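Local coordinates for cytochrome C-type biogenesis protein ccmF (Thermus thermophilus, PDB 6ZMQ), which binds heme in the membrane and probably serves as the heme lyase of cytochrome c maturation, handing heme on for attachment to the apocytochrome, at residues His183-Val188 / Met242-Glu247; Tyr246-Trp251 / Pro592-Thr597; Ser139-Val144 / Pro203-Val208; Pro132-Arg137 / Thr213-Thr218. All coordinates share one frame; numbering follows the deposited sequence.

Contact 1. Residues His183-Val188 / Met242-Glu247; sequences HWMMAV and MWWSYE
Met185 lies between two neighbouring tryptophans of helix 224-247, and this is the tight part of the contact, set against the buried Trp244. Its CB sits over one face of Trp244, 4.3 Å from the centroid of the five-membered ring and 20° off the ring normal. With CG anti to the backbone N (chi1 -167°) and bends further along the chain, the thioether is carried on to Trp243, where SD meets the ring edge at CE3, 3.5 Å away. His183 reaches the same edge: its NE2 is 3.4 Å from CH2 of Trp243, the imidazole and indole planes turned 46° apart. Toward the surface lies Met186, still in close touch, its CG 3.6 Å from CH2 of Trp244. The slack pair is the His183 ring beside Trp244, nearly parallel but slid so far along that the two scarcely overlap. Were Trp244 cut back to an alanine, Met185 CB would probably lose the face it lies over and Met186 CG the rim it touches, opening a gap between the helices. No hydrogen bond joins the two segments; Met-aromatic contacts of Met185 with both tryptophans, with CH-pi and apolar packing, hold them in a small aromatic cluster of His183, Trp243 and Trp244.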
# COMPACT_ATOMS: atom_id res chain seq x y z
N HIS A 183 4.25 -0.74 -18.46
CA HIS A 183 4.27 0.40 -17.55
C HIS A 183 5.20 0.10 -16.39
O HIS A 183 5.44 -1.05 -16.03
CB HIS A 183 2.88 0.75 -17.02
CG HIS A 183 2.78 2.12 -16.41
ND1 HIS A 183 2.78 3.28 -17.16
CD2 HIS A 183 2.67 2.52 -15.12
CE1 HIS A 183 2.68 4.33 -16.36
NE2 HIS A 183 2.61 3.89 -15.12
N TRP A 184 5.73 1.19 -15.81
CA TRP A 184 6.74 1.17 -14.77
C TRP A 184 6.18 0.95 -13.37
O TRP A 184 6.95 0.54 -12.48
CB TRP A 184 7.56 2.48 -14.83
CG TRP A 184 6.81 3.76 -15.29
CD1 TRP A 184 6.49 4.13 -16.57
CD2 TRP A 184 6.33 4.81 -14.45
NE1 TRP A 184 5.84 5.33 -16.57
CE2 TRP A 184 5.73 5.78 -15.28
CE3 TRP A 184 6.35 5.04 -13.07
CZ2 TRP A 184 5.15 6.95 -14.78
CZ3 TRP A 184 5.77 6.20 -12.58
CH2 TRP A 184 5.18 7.14 -13.43
N MET A 185 4.89 1.20 -13.14
CA MET A 185 4.32 1.03 -11.80
C MET A 185 4.22 -0.44 -11.42
O MET A 185 4.30 -0.78 -10.24
CB MET A 185 2.98 1.76 -11.68
CG MET A 185 2.46 1.92 -10.23
SD MET A 185 1.66 3.50 -9.94
CE MET A 185 3.09 4.58 -10.06
N MET A 186 4.15 -1.35 -12.41
CA MET A 186 4.28 -2.79 -12.14
C MET A 186 5.68 -3.16 -11.62
O MET A 186 5.86 -4.25 -11.06
CB MET A 186 3.91 -3.60 -13.38
CG MET A 186 3.35 -5.01 -13.06
SD MET A 186 3.17 -6.21 -14.39
CE MET A 186 1.65 -5.62 -15.14
N ALA A 187 6.65 -2.27 -11.78
CA ALA A 187 7.88 -2.28 -11.02
C ALA A 187 7.73 -1.69 -9.62
O ALA A 187 8.17 -2.31 -8.64
CB ALA A 187 8.95 -1.49 -11.77
N VAL A 188 7.10 -0.52 -9.49
CA VAL A 188 7.24 0.24 -8.24
C VAL A 188 6.07 0.08 -7.27
O VAL A 188 6.24 0.33 -6.07
CB VAL A 188 7.51 1.74 -8.53
CG1 VAL A 188 8.62 1.89 -9.58
CG2 VAL A 188 6.26 2.48 -8.94
N MET A 242 -4.52 2.52 -7.09
CA MET A 242 -5.73 3.19 -7.58
C MET A 242 -5.50 3.94 -8.89
O MET A 242 -6.26 3.76 -9.86
CB MET A 242 -6.23 4.18 -6.53
CG MET A 242 -7.31 3.70 -5.58
SD MET A 242 -7.47 4.95 -4.29
CE MET A 242 -9.24 5.13 -4.20
N TRP A 243 -4.43 4.77 -8.94
CA TRP A 243 -4.12 5.56 -10.13
C TRP A 243 -3.78 4.67 -11.31
O TRP A 243 -4.18 4.95 -12.45
CB TRP A 243 -2.94 6.51 -9.85
CG TRP A 243 -2.37 7.15 -11.11
CD1 TRP A 243 -2.83 8.28 -11.73
CD2 TRP A 243 -1.27 6.68 -11.92
NE1 TRP A 243 -2.09 8.54 -12.85
CE2 TRP A 243 -1.13 7.58 -13.00
CE3 TRP A 243 -0.41 5.58 -11.84
CZ2 TRP A 243 -0.15 7.42 -13.98
CZ3 TRP A 243 0.57 5.43 -12.82
CH2 TRP A 243 0.69 6.34 -13.87
N TRP A 244 -3.05 3.59 -11.05
CA TRP A 244 -2.60 2.70 -12.11
C TRP A 244 -3.76 1.89 -12.67
O TRP A 244 -3.87 1.72 -13.89
CB TRP A 244 -1.47 1.83 -11.55
CG TRP A 244 -0.97 0.72 -12.40
CD1 TRP A 244 -0.93 0.65 -13.76
CD2 TRP A 244 -0.41 -0.49 -11.92
NE1 TRP A 244 -0.40 -0.54 -14.16
CE2 TRP A 244 -0.06 -1.26 -13.04
CE3 TRP A 244 -0.16 -1.00 -10.64
CZ2 TRP A 244 0.51 -2.51 -12.93
CZ3 TRP A 244 0.43 -2.23 -10.53
CH2 TRP A 244 0.73 -2.99 -11.66
N SER A 245 -4.65 1.42 -11.79
CA SER A 245 -5.83 0.68 -12.23
C SER A 245 -6.80 1.57 -13.01
O SER A 245 -7.49 1.10 -13.92
CB SER A 245 -6.52 0.05 -11.02
OG SER A 245 -7.84 -0.35 -11.31
N TYR A 246 -6.86 2.86 -12.66
CA TYR A 246 -7.72 3.75 -13.45
C TYR A 246 -7.07 4.09 -14.79
O TYR A 246 -7.65 3.81 -15.85
CB TYR A 246 -8.04 5.03 -12.68
CG TYR A 246 -9.17 5.85 -13.27
CD1 TYR A 246 -10.50 5.45 -13.14
CD2 TYR A 246 -8.91 6.99 -14.01
CE1 TYR A 246 -11.54 6.21 -13.69
CE2 TYR A 246 -9.93 7.75 -14.55
CZ TYR A 246 -11.24 7.37 -14.39
OH TYR A 246 -12.24 8.13 -14.95
N GLU A 247 -5.87 4.68 -14.79
CA GLU A 247 -5.35 5.31 -15.99
C GLU A 247 -4.50 4.37 -16.86
O GLU A 247 -4.50 4.53 -18.09
CB GLU A 247 -4.52 6.57 -15.63
CG GLU A 247 -4.10 7.45 -16.84
CD GLU A 247 -3.67 8.86 -16.49
OE1 GLU A 247 -4.51 9.67 -16.02
OE2 GLU A 247 -2.50 9.19 -16.76

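Contact 2. Residues Tyr246-Trp251 / Pro592-Thr597; sequences YEVLGW and PKVIYT
Tyr246 opens the contact from the last turn of helix 224-247, its backbone O facing CG1 of Ile595 while its hydroxyl is bonded to Thr624. Glu247 follows: its extended side chain crosses Thr597 at about a right angle, OE1 coming 3.4 Å from the methyl CG2, and its carbonyl O rests against CG1 and CD1 of Ile595. The OG1 of Thr597 turns to the backbone O of Leu605. The carbonyl O of Val248 lies 3.3 Å from CG1 of Val594, and the CG1 atoms of these two valines touch more loosely at 4.4 Å. At Gly250 the chain has left the helix with positive phi (63°), and its CA is 3.7 Å from CG2 of Ile595; a CB here would point toward Ile595 and come too close to that methyl. Without the branches of Ile595, as with a glycine in its place, the Glu247 carbonyl and Gly250 are likely to face a gap where they now find support. Trp251 ends the walk with a cation-pi contact: NZ of Lys593 stands over one face, 3.7 Å from the centroid of the six-membered ring. Bends at chi3 (-70°) and chi4 (-65°) curl the lysine chain round to that face, and Asp610 is a second, distant and weak partner of the ammonium. The turn after helix 224-247 thus lies against the weakly bonded strand 593-594, outermost in its sheet within this chain, which pairs with strand 578-581, while strand 603-608 flanks Glu247 and Ile595.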
# COMPACT_ATOMS: atom_id res chain seq x y z
N TYR A 246 -6.86 2.86 -12.66
CA TYR A 246 -7.72 3.75 -13.45
C TYR A 246 -7.07 4.09 -14.79
O TYR A 246 -7.65 3.81 -15.85
CB TYR A 246 -8.04 5.03 -12.68
CG TYR A 246 -9.17 5.85 -13.27
CD1 TYR A 246 -10.50 5.45 -13.14
CD2 TYR A 246 -8.91 6.99 -14.01
CE1 TYR A 246 -11.54 6.21 -13.69
CE2 TYR A 246 -9.93 7.75 -14.55
CZ TYR A 246 -11.24 7.37 -14.39
OH TYR A 246 -12.24 8.13 -14.95
N GLU A 247 -5.87 4.68 -14.79
CA GLU A 247 -5.35 5.31 -15.99
C GLU A 247 -4.50 4.37 -16.86
O GLU A 247 -4.50 4.53 -18.09
CB GLU A 247 -4.52 6.57 -15.63
CG GLU A 247 -4.10 7.45 -16.84
CD GLU A 247 -3.67 8.86 -16.49
OE1 GLU A 247 -4.51 9.67 -16.02
OE2 GLU A 247 -2.50 9.19 -16.76
N VAL A 248 -3.79 3.39 -16.31
CA VAL A 248 -2.91 2.60 -17.16
C VAL A 248 -3.38 1.17 -17.37
O VAL A 248 -3.33 0.68 -18.52
CB VAL A 248 -1.46 2.60 -16.63
CG1 VAL A 248 -0.51 2.14 -17.71
CG2 VAL A 248 -1.05 3.98 -16.13
N LEU A 249 -3.90 0.47 -16.36
CA LEU A 249 -4.52 -0.82 -16.63
C LEU A 249 -5.87 -0.63 -17.29
O LEU A 249 -6.30 -1.49 -18.07
CB LEU A 249 -4.65 -1.64 -15.34
CG LEU A 249 -5.01 -3.14 -15.35
CD1 LEU A 249 -6.52 -3.40 -15.32
CD2 LEU A 249 -4.37 -3.87 -16.53
N GLY A 250 -6.51 0.51 -17.03
CA GLY A 250 -7.58 1.06 -17.85
C GLY A 250 -8.84 0.24 -17.97
O GLY A 250 -9.39 0.12 -19.07
N TRP A 251 -9.33 -0.30 -16.86
CA TRP A 251 -10.66 -0.88 -16.83
C TRP A 251 -11.64 0.07 -16.16
O TRP A 251 -12.59 -0.35 -15.49
CB TRP A 251 -10.67 -2.25 -16.17
CG TRP A 251 -10.49 -3.34 -17.17
CD1 TRP A 251 -9.36 -4.08 -17.40
CD2 TRP A 251 -11.44 -3.74 -18.16
NE1 TRP A 251 -9.58 -4.96 -18.44
CE2 TRP A 251 -10.85 -4.77 -18.93
CE3 TRP A 251 -12.76 -3.35 -18.46
CZ2 TRP A 251 -11.53 -5.40 -19.97
CZ3 TRP A 251 -13.42 -3.97 -19.49
CH2 TRP A 251 -12.81 -4.99 -20.23
N PRO A 592 -5.29 -6.00 -24.62
CA PRO A 592 -5.54 -5.03 -23.56
C PRO A 592 -5.44 -3.60 -24.06
O PRO A 592 -4.70 -3.26 -25.00
CB PRO A 592 -4.46 -5.36 -22.52
CG PRO A 592 -3.34 -5.81 -23.31
CD PRO A 592 -3.94 -6.59 -24.45
N LYS A 593 -6.26 -2.76 -23.44
CA LYS A 593 -6.35 -1.35 -23.74
C LYS A 593 -5.34 -0.56 -22.91
O LYS A 593 -4.90 -0.99 -21.84
CB LYS A 593 -7.76 -0.85 -23.43
CG LYS A 593 -8.82 -1.63 -24.17
CD LYS A 593 -10.24 -1.23 -23.85
CE LYS A 593 -10.61 -1.66 -22.45
NZ LYS A 593 -10.63 -3.13 -22.31
N VAL A 594 -4.97 0.62 -23.42
CA VAL A 594 -4.56 1.75 -22.59
C VAL A 594 -5.38 2.96 -23.03
O VAL A 594 -5.41 3.34 -24.23
CB VAL A 594 -3.05 2.04 -22.58
CG1 VAL A 594 -2.31 1.09 -21.64
CG2 VAL A 594 -2.45 1.93 -23.89
N ILE A 595 -6.08 3.53 -22.07
CA ILE A 595 -7.04 4.61 -22.25
C ILE A 595 -6.33 5.94 -22.43
O ILE A 595 -5.19 6.12 -21.98
CB ILE A 595 -7.99 4.59 -21.03
CG1 ILE A 595 -7.26 4.82 -19.71
CG2 ILE A 595 -8.45 3.22 -20.76
CD1 ILE A 595 -7.34 6.17 -19.10
N TYR A 596 -6.99 6.88 -23.10
CA TYR A 596 -6.51 8.25 -23.06
C TYR A 596 -7.51 9.09 -22.27
O TYR A 596 -8.72 8.86 -22.36
CB TYR A 596 -6.25 8.84 -24.45
CG TYR A 596 -6.11 10.35 -24.47
CD1 TYR A 596 -4.96 10.97 -23.97
CD2 TYR A 596 -7.16 11.16 -24.89
CE1 TYR A 596 -4.84 12.35 -23.95
CE2 TYR A 596 -7.04 12.53 -24.89
CZ TYR A 596 -5.89 13.13 -24.41
OH TYR A 596 -5.76 14.50 -24.39
N THR A 597 -7.00 10.00 -21.45
CA THR A 597 -7.87 10.81 -20.61
C THR A 597 -7.49 12.29 -20.50
O THR A 597 -6.35 12.62 -20.12
CB THR A 597 -7.99 10.18 -19.23
OG1 THR A 597 -8.65 11.11 -18.37
CG2 THR A 597 -6.63 9.76 -18.65

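Contact 3. Residues Ser139-Val144 / Pro203-Val208; sequences SLVLAV and PYAYAV. With PTY (phosphatidylethanolamine), chain E.
Val141 meets Tyr206 in a CH-pi contact: its CG1 stands over one face of the phenol ring, 4.2 Å from the centroid and 22° off the normal. That methyl lies anti to the carbonyl carbon (chi1 -68°), which aims it at the backbone joining Ala205 to Tyr206, so it touches main chain and ring together. The remaining protein contacts across the pair are plain apolar ones. Val144 spreads its two methyls: CG1 rests on CB of Ala205 at 3.7 Å, and CG2 approaches CE2 of Tyr204 obliquely at 3.8 Å. The small alanine lets the backbones close in, the CA atoms of Val141 and Ala205 being 5.0 Å apart. Aromatic packing continues beyond the pair, where the Tyr204 ring stacks with Phe299. The one polar item is the hydroxyl of Tyr204, bonded to the backbone O of Ala336. Lipid supplies a further kind of contact. One acyl chain of a phosphatidylethanolamine runs along helix 135-157, with its C29 3.8 Å from CD2 of Leu140 and its C25 at a similar distance from Ala143 O. The whole is a crossing of two probably transmembrane helices, their local axes 8.3 Å apart and their directions at 125°. Helix 185-213 is kinked at Pro203, two residues before the closest approach at Ala205, and helix 135-157 has protein on one flank and a bound phospholipid on another.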
# COMPACT_ATOMS: atom_id res chain seq x y z
N SER A 139 17.64 -8.65 22.61
CA SER A 139 17.74 -10.06 22.23
C SER A 139 16.43 -10.58 21.66
O SER A 139 16.44 -11.35 20.69
CB SER A 139 18.14 -10.90 23.45
OG SER A 139 17.01 -11.21 24.24
N LEU A 140 15.30 -10.13 22.20
CA LEU A 140 14.05 -10.66 21.65
C LEU A 140 13.63 -10.01 20.33
O LEU A 140 13.02 -10.72 19.50
CB LEU A 140 12.92 -10.58 22.67
CG LEU A 140 12.62 -11.96 23.30
CD1 LEU A 140 11.28 -11.96 23.95
CD2 LEU A 140 12.70 -13.14 22.31
N VAL A 141 13.93 -8.72 20.08
CA VAL A 141 13.63 -8.15 18.76
C VAL A 141 14.52 -8.81 17.70
O VAL A 141 14.05 -9.09 16.59
CB VAL A 141 13.75 -6.60 18.69
CG1 VAL A 141 12.68 -5.92 19.49
CG2 VAL A 141 15.14 -6.03 19.00
N LEU A 142 15.77 -9.15 18.07
CA LEU A 142 16.62 -9.87 17.12
C LEU A 142 16.11 -11.28 16.88
O LEU A 142 16.15 -11.74 15.74
CB LEU A 142 18.08 -9.86 17.59
CG LEU A 142 18.79 -8.50 17.59
CD1 LEU A 142 20.28 -8.67 17.62
CD2 LEU A 142 18.41 -7.69 16.35
N ALA A 143 15.57 -11.94 17.92
CA ALA A 143 15.02 -13.29 17.77
C ALA A 143 13.86 -13.34 16.77
O ALA A 143 13.87 -14.16 15.84
CB ALA A 143 14.57 -13.83 19.12
N VAL A 144 12.89 -12.42 16.90
CA VAL A 144 11.74 -12.48 15.99
C VAL A 144 12.11 -11.96 14.58
O VAL A 144 11.64 -12.52 13.57
CB VAL A 144 10.53 -11.74 16.61
CG1 VAL A 144 10.93 -10.40 17.05
CG2 VAL A 144 9.32 -11.67 15.67
N PRO A 203 8.26 -2.36 14.54
CA PRO A 203 7.35 -2.22 15.71
C PRO A 203 6.78 -3.52 16.25
O PRO A 203 6.78 -3.69 17.48
CB PRO A 203 6.23 -1.32 15.16
CG PRO A 203 6.53 -1.17 13.69
CD PRO A 203 8.00 -1.21 13.67
N TYR A 204 6.34 -4.44 15.36
CA TYR A 204 5.77 -5.73 15.76
C TYR A 204 6.76 -6.52 16.60
O TYR A 204 6.38 -7.06 17.66
CB TYR A 204 5.38 -6.57 14.54
CG TYR A 204 5.11 -8.04 14.84
CD1 TYR A 204 3.89 -8.44 15.38
CD2 TYR A 204 6.06 -9.04 14.56
CE1 TYR A 204 3.62 -9.77 15.65
CE2 TYR A 204 5.80 -10.38 14.84
CZ TYR A 204 4.58 -10.73 15.39
OH TYR A 204 4.29 -12.05 15.66
N ALA A 205 8.02 -6.54 16.16
CA ALA A 205 9.13 -7.13 16.89
C ALA A 205 9.24 -6.56 18.29
O ALA A 205 9.17 -7.32 19.27
CB ALA A 205 10.43 -6.88 16.11
N TYR A 206 9.23 -5.22 18.39
CA TYR A 206 9.28 -4.52 19.66
C TYR A 206 8.08 -4.88 20.53
O TYR A 206 8.25 -5.17 21.73
CB TYR A 206 9.33 -3.01 19.42
CG TYR A 206 10.71 -2.39 19.34
CD1 TYR A 206 11.45 -2.44 18.16
CD2 TYR A 206 11.26 -1.71 20.42
CE1 TYR A 206 12.70 -1.86 18.06
CE2 TYR A 206 12.51 -1.12 20.32
CZ TYR A 206 13.22 -1.20 19.15
OH TYR A 206 14.47 -0.62 19.06
N ALA A 207 6.91 -5.03 19.90
CA ALA A 207 5.69 -5.38 20.63
C ALA A 207 5.76 -6.79 21.19
O ALA A 207 5.48 -6.99 22.37
CB ALA A 207 4.49 -5.25 19.72
N VAL A 208 6.27 -7.74 20.39
CA VAL A 208 6.40 -9.11 20.88
C VAL A 208 7.57 -9.19 21.84
O VAL A 208 7.58 -10.03 22.75
CB VAL A 208 6.47 -10.05 19.66
CG1 VAL A 208 6.72 -11.51 20.03
CG2 VAL A 208 5.16 -9.97 18.89
C1 PTY E . 5.05 -29.29 1.81
C2 PTY E . 0.73 -33.37 -2.18
C3 PTY E . 0.49 -31.96 -1.63
O4 PTY E . 5.98 -28.59 1.03
C5 PTY E . 2.82 -28.42 0.98
C6 PTY E . 3.81 -28.45 2.15
O7 PTY E . 4.17 -27.15 2.59
C8 PTY E . 4.22 -26.95 3.99
O10 PTY E . 4.06 -27.87 4.72
C11 PTY E . 4.47 -25.56 4.61
C12 PTY E . 4.67 -25.61 6.14
C13 PTY E . 4.34 -24.27 6.84
C14 PTY E . 5.37 -23.86 7.91
C15 PTY E . 5.50 -22.33 8.02
C16 PTY E . 5.88 -21.86 9.44
C17 PTY E . 7.20 -21.07 9.42
C18 PTY E . 7.29 -20.02 10.53
C19 PTY E . 8.71 -19.43 10.59
C20 PTY E . 8.93 -18.65 11.89
C21 PTY E . 10.42 -18.56 12.24
C22 PTY E . 10.64 -18.74 13.75
C23 PTY E . 10.42 -17.42 14.49
C24 PTY E . 10.78 -17.57 15.98
C25 PTY E . 10.78 -16.22 16.71
C26 PTY E . 9.74 -16.24 17.83
C27 PTY E . 10.24 -15.46 19.04
C28 PTY E . 9.04 -15.07 19.90
C29 PTY E . 9.45 -14.83 21.34
C30 PTY E . 7.28 -29.08 1.19
C31 PTY E . 8.11 -28.63 2.40
O30 PTY E . 7.74 -29.84 0.41
C32 PTY E . 8.09 -27.10 2.49
C33 PTY E . 8.67 -26.61 3.81
C34 PTY E . 8.86 -25.09 3.75
C35 PTY E . 9.37 -24.57 5.10
C36 PTY E . 10.18 -23.28 4.91
C37 PTY E . 11.22 -23.17 6.03
C38 PTY E . 10.97 -21.90 6.84
C39 PTY E . 11.86 -21.86 8.09
C40 PTY E . 11.01 -22.17 9.33
C41 PTY E . 11.77 -21.82 10.61
C42 PTY E . 12.53 -23.04 11.11
C43 PTY E . 12.80 -22.90 12.61
C44 PTY E . 14.26 -22.52 12.80
P1 PTY E . 2.16 -30.85 0.05
O11 PTY E . 1.72 -31.31 -1.47
O12 PTY E . 0.92 -30.70 0.90
O13 PTY E . 3.01 -31.95 0.64
O14 PTY E . 3.05 -29.45 0.03
N1 PTY E . 0.16 -34.34 -1.26

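Contact 4. Residues Pro132-Arg137 / Thr213-Thr218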
# COMPACT_ATOMS: atom_id res chain seq x y z
N PRO A 132 19.38 1.84 20.31
CA PRO A 132 19.71 2.14 21.72
C PRO A 132 18.74 1.46 22.69
O PRO A 132 17.97 2.12 23.41
CB PRO A 132 19.62 3.67 21.74
CG PRO A 132 18.52 3.96 20.76
CD PRO A 132 18.82 3.02 19.62
N LEU A 133 18.77 0.13 22.72
CA LEU A 133 17.77 -0.64 23.45
C LEU A 133 18.42 -1.60 24.45
O LEU A 133 19.47 -2.20 24.17
CB LEU A 133 16.86 -1.38 22.46
CG LEU A 133 15.66 -2.14 23.00
CD1 LEU A 133 14.59 -1.13 23.21
CD2 LEU A 133 15.18 -3.14 21.97
N ASP A 134 17.78 -1.71 25.61
CA ASP A 134 18.26 -2.52 26.73
C ASP A 134 18.21 -4.01 26.37
O ASP A 134 17.33 -4.43 25.62
CB ASP A 134 17.43 -2.16 27.98
CG ASP A 134 15.93 -2.35 27.79
OD1 ASP A 134 15.47 -3.51 27.74
OD2 ASP A 134 15.20 -1.34 27.69
N PRO A 135 19.15 -4.83 26.89
CA PRO A 135 19.49 -6.11 26.21
C PRO A 135 18.43 -7.21 26.21
O PRO A 135 18.51 -8.09 25.34
CB PRO A 135 20.75 -6.56 26.95
CG PRO A 135 21.33 -5.28 27.49
CD PRO A 135 20.12 -4.56 27.97
N TRP A 136 17.47 -7.23 27.15
CA TRP A 136 16.45 -8.28 27.17
C TRP A 136 15.55 -8.21 25.94
O TRP A 136 15.45 -9.18 25.15
CB TRP A 136 15.60 -8.20 28.44
CG TRP A 136 16.28 -8.56 29.75
CD1 TRP A 136 16.09 -9.70 30.48
CD2 TRP A 136 17.20 -7.75 30.50
NE1 TRP A 136 16.86 -9.67 31.62
CE2 TRP A 136 17.55 -8.48 31.65
CE3 TRP A 136 17.77 -6.49 30.30
CZ2 TRP A 136 18.43 -7.99 32.61
CZ3 TRP A 136 18.66 -6.01 31.25
CH2 TRP A 136 18.99 -6.76 32.38
N ARG A 137 14.95 -7.05 25.69
CA ARG A 137 14.15 -6.98 24.49
C ARG A 137 14.98 -6.64 23.26
O ARG A 137 14.47 -6.76 22.15
CB ARG A 137 12.98 -6.01 24.65
CG ARG A 137 13.16 -4.53 24.83
CD ARG A 137 11.95 -4.10 25.66
NE ARG A 137 11.25 -2.95 25.09
CZ ARG A 137 11.61 -1.68 25.23
NH1 ARG A 137 12.65 -1.36 25.99
NH2 ARG A 137 10.90 -0.73 24.65
N THR A 213 8.86 -8.72 27.76
CA THR A 213 9.84 -8.08 28.64
C THR A 213 9.12 -7.29 29.72
O THR A 213 9.75 -6.78 30.66
CB THR A 213 10.80 -7.24 27.77
OG1 THR A 213 11.23 -8.06 26.68
CG2 THR A 213 12.09 -6.87 28.49
N ARG A 214 7.79 -7.21 29.61
CA ARG A 214 6.86 -6.63 30.58
C ARG A 214 7.07 -5.13 30.78
O ARG A 214 6.73 -4.57 31.83
CB ARG A 214 6.87 -7.38 31.93
CG ARG A 214 6.45 -8.83 31.80
CD ARG A 214 7.47 -9.79 32.40
NE ARG A 214 7.23 -11.16 31.95
CZ ARG A 214 8.16 -12.11 31.94
NH1 ARG A 214 9.38 -11.86 32.37
NH2 ARG A 214 7.85 -13.33 31.51
N ARG A 215 7.60 -4.48 29.75
CA ARG A 215 7.70 -3.02 29.64
C ARG A 215 6.77 -2.60 28.50
O ARG A 215 7.16 -2.63 27.33
CB ARG A 215 9.15 -2.61 29.40
CG ARG A 215 10.07 -2.94 30.56
CD ARG A 215 11.44 -2.28 30.46
NE ARG A 215 12.48 -3.21 30.89
CZ ARG A 215 13.30 -3.84 30.06
NH1 ARG A 215 13.19 -3.65 28.75
NH2 ARG A 215 14.23 -4.67 30.52
N TYR A 216 5.55 -2.16 28.85
CA TYR A 216 4.42 -2.17 27.93
C TYR A 216 4.13 -0.83 27.27
O TYR A 216 3.29 -0.78 26.37
CB TYR A 216 3.14 -2.59 28.65
CG TYR A 216 3.22 -3.91 29.37
CD1 TYR A 216 3.20 -5.11 28.66
CD2 TYR A 216 3.30 -3.96 30.76
CE1 TYR A 216 3.29 -6.32 29.32
CE2 TYR A 216 3.38 -5.16 31.43
CZ TYR A 216 3.37 -6.33 30.70
OH TYR A 216 3.44 -7.53 31.37
N GLN A 217 4.77 0.25 27.70
CA GLN A 217 4.48 1.55 27.13
C GLN A 217 5.64 2.11 26.31
O GLN A 217 5.39 2.73 25.26
CB GLN A 217 4.08 2.54 28.25
CG GLN A 217 4.53 3.99 28.12
CD GLN A 217 3.72 4.73 27.06
OE1 GLN A 217 2.61 4.33 26.74
NE2 GLN A 217 4.29 5.79 26.51
N THR A 218 6.88 1.81 26.70
CA THR A 218 8.07 2.42 26.11
C THR A 218 8.32 1.99 24.67
O THR A 218 9.05 2.68 23.95
CB THR A 218 9.30 2.08 26.95
OG1 THR A 218 10.45 2.76 26.41
CG2 THR A 218 9.56 0.58 26.97
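Asp134 and Arg215 approach from opposite directions and form a salt bridge in which the carboxylate and guanidinium planes stand 89° apart. NH1 of Arg215 donates to OD1 of Asp134; the modelled 2.5 Å is too short to trust in detail, and the bond is bent, 122° at the hydrogen. OD2 of Asp134 takes NH1 of Arg137 at 3.1 Å, with the carboxylate carbon at the edge of that guanidinium and in its plane. Two arginines thus share one anion, their planes turned 73° to each other. Arg137 starts with CG between its backbone N and carbonyl carbon, and its guanidinium ends up sandwiched: Leu133 CD1 lies over one face and Thr218 CG2 over the other, the latter 3.5 Å from CZ. Its NH2 has a further salt bridge to Glu222, so the group is gripped by two acids. CG2 of Thr213 lies over one face of the Arg215 guanidinium, while its OG1, bonded to Ala209 O, is 3.4 Å from CB of Arg137. Trp136 stands nearly perpendicular to the Arg215 guanidinium, CE3 4.0 Å from NH2. The network joins the start of helix 135-157 to the loop between helices 185-213 and 224-247, with helix 288-307 flanking that loop through Tyr216 and Gln217.

How the contacts relate
From the N terminus, contact 4 opens first, at 132-137, and closes at 213-218; contact 3 opens and closes within that span. The two lie side by side at one end of the helix bundle, joined by packing of Leu133 against Tyr206 and Val141. Contact 1 crosses both, opening at 183-188, before either has closed, and ending at 242-247; it ties the opposite end of helix 185-213 to helix 224-247, its centre about 34 Å from that of contact 3. Contact 2 starts where contact 1 ends, sharing Tyr246 and Glu247, and spans 340 residues to bring the strands lying between helix 501-525 and helix 627-644 onto that helix end.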